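Local coordinates for particle-associated lyase (Acinetobacter bacteriophage AP22, PDB 4Y9V), which probably cleaves the capsular polysaccharide of Acinetobacter baumannii as a trimeric phage tailspike lyase, binding capsular saccharide on its surface, at residues Asp129-Lys132 / Asn133-Gln136. Numbering follows the deposited sequence.
Sequences DIVK and NQSQ. With EDO (1,2-ethanediol), chain D.
Val131 and Ser135 hold each other at both backbone polar atoms of the valine, a compact worked example of how a tight turn is reinforced by a side chain. Val131 N donates to Ser135 OG over 2.8 Å in a nearly straight bond (174°), and Val131 O receives Ser135 N at 3.0 Å, in the carbonyl plane. The same oxygen takes Gln134 N, also at 3.0 Å, from above that plane and less directly (151°). This last bond closes a type II beta-turn over Lys132 and Asn133, the latter adopting the positive phi of its third position. With OG beside its own backbone N (chi1 -60°), Ser135 presents the hydroxyl to the valine amide.

Gln134 can be followed outward. Its CB lies 3.9 Å from Val131 CG1; CG passes 3.5 Å from Lys132 O while staying near that methyl, and CD and OE1 remain against it, OE1 at 3.6 Å. The extended Lys132 chain runs beside Asn133, and its NZ hydrogen-bonds to O2 of a 1,2-ethanediol, probably from the crystallisation liquor. Asn133 OD1 hydrogen-bonds to Arg342 NH2, while Asn133 and Gln134 pack against Tyr394 and Lys396 of a second subunit.

The turn lies in the loop between strands 113-125 and 137-139 of the Ig-like region, beside a subunit interface. Its chemistry implies that three hydrogen bonds on one valine would hold the turn's backbone in place, whereas the Gln134 side chain adds van der Waals contact along the valine methyl.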
loop_
_atom_site.group_PDB
_atom_site.type_symbol
_atom_site.label_atom_id
_atom_site.label_comp_id
_atom_site.label_asym_id
_atom_site.label_seq_id
_atom_site.Cartn_x
_atom_site.Cartn_y
_atom_site.Cartn_z
ATOM N N ASP A 129 -18.302 -27.215 -17.788
ATOM C CA ASP A 129 -18.096 -25.798 -17.999
ATOM C C ASP A 129 -17.564 -25.156 -16.697
ATOM O O ASP A 129 -18.029 -25.461 -15.593
ATOM C CB ASP A 129 -19.393 -25.152 -18.425
ATOM C CG ASP A 129 -19.912 -25.610 -19.791
ATOM O OD1 ASP A 129 -19.146 -26.107 -20.612
ATOM O OD2 ASP A 129 -21.118 -25.406 -20.030
ATOM N N ILE A 130 -16.611 -24.279 -16.857
ATOM C CA ILE A 130 -16.000 -23.490 -15.773
ATOM C C ILE A 130 -16.524 -22.058 -15.854
ATOM O O ILE A 130 -16.495 -21.455 -16.938
ATOM C CB ILE A 130 -14.482 -23.561 -15.880
ATOM C CG1 ILE A 130 -13.964 -24.981 -15.619
ATOM C CG2 ILE A 130 -13.836 -22.551 -14.929
ATOM C CD1 ILE A 130 -12.506 -25.157 -15.910
ATOM N N VAL A 131 -16.959 -21.540 -14.721
ATOM C CA VAL A 131 -17.536 -20.206 -14.590
ATOM C C VAL A 131 -16.554 -19.282 -13.880
ATOM O O VAL A 131 -16.146 -19.517 -12.729
ATOM C CB VAL A 131 -18.862 -20.262 -13.833
ATOM C CG1 VAL A 131 -19.456 -18.852 -13.690
ATOM C CG2 VAL A 131 -19.838 -21.200 -14.545
ATOM N N LYS A 132 -16.200 -18.182 -14.554
ATOM C CA LYS A 132 -15.273 -17.165 -14.052
ATOM C C LYS A 132 -15.716 -16.697 -12.671
ATOM O O LYS A 132 -16.874 -16.340 -12.437
ATOM C CB LYS A 132 -15.192 -15.994 -15.045
ATOM C CG LYS A 132 -14.344 -14.810 -14.596
ATOM C CD LYS A 132 -14.179 -13.646 -15.570
ATOM C CE LYS A 132 -13.227 -12.576 -15.031
ATOM N NZ LYS A 132 -12.662 -11.661 -16.050
ATOM N N ASN A 133 -14.746 -16.674 -11.757
ATOM C CA ASN A 133 -14.865 -16.189 -10.395
ATOM C C ASN A 133 -15.756 -17.040 -9.505
ATOM O O ASN A 133 -15.998 -16.638 -8.389
ATOM C CB ASN A 133 -15.278 -14.701 -10.350
ATOM C CG ASN A 133 -14.195 -13.823 -10.930
ATOM O OD1 ASN A 133 -13.008 -14.048 -10.740
ATOM N ND2 ASN A 133 -14.656 -12.786 -11.638
ATOM N N GLN A 134 -16.204 -18.203 -9.980
ATOM C CA GLN A 134 -17.171 -18.991 -9.264
ATOM C C GLN A 134 -16.711 -20.433 -9.088
ATOM O O GLN A 134 -16.727 -20.962 -7.972
ATOM C CB GLN A 134 -18.570 -18.933 -9.897
ATOM C CG GLN A 134 -19.095 -17.505 -9.928
ATOM C CD GLN A 134 -20.499 -17.356 -10.342
ATOM O OE1 GLN A 134 -21.218 -18.325 -10.540
ATOM N NE2 GLN A 134 -20.944 -16.126 -10.407
ATOM N N SER A 135 -16.310 -21.109 -10.163
ATOM C CA SER A 135 -15.981 -22.501 -10.058
ATOM C C SER A 135 -14.696 -22.729 -9.234
ATOM O O SER A 135 -13.735 -21.994 -9.344
ATOM C CB SER A 135 -15.726 -23.099 -11.441
ATOM O OG SER A 135 -16.848 -22.992 -12.289
ATOM N N GLN A 136 -14.715 -23.845 -8.489
ATOM C CA GLN A 136 -13.538 -24.373 -7.795
ATOM C C GLN A 136 -13.330 -25.848 -8.140
ATOM O O GLN A 136 -12.568 -26.538 -7.457
ATOM C CB GLN A 136 -13.585 -24.167 -6.293
ATOM C CG GLN A 136 -14.717 -24.910 -5.590
ATOM C CD GLN A 136 -14.795 -24.551 -4.117
ATOM O OE1 GLN A 136 -13.891 -24.890 -3.342
ATOM N NE2 GLN A 136 -15.794 -23.823 -3.715
HETATM C C1 EDO D . -9.007 -8.387 -17.994
HETATM O O1 EDO D . -9.889 -8.252 -19.029
HETATM C C2 EDO D . -9.665 -8.638 -16.677
HETATM O O2 EDO D . -10.208 -9.944 -16.639
#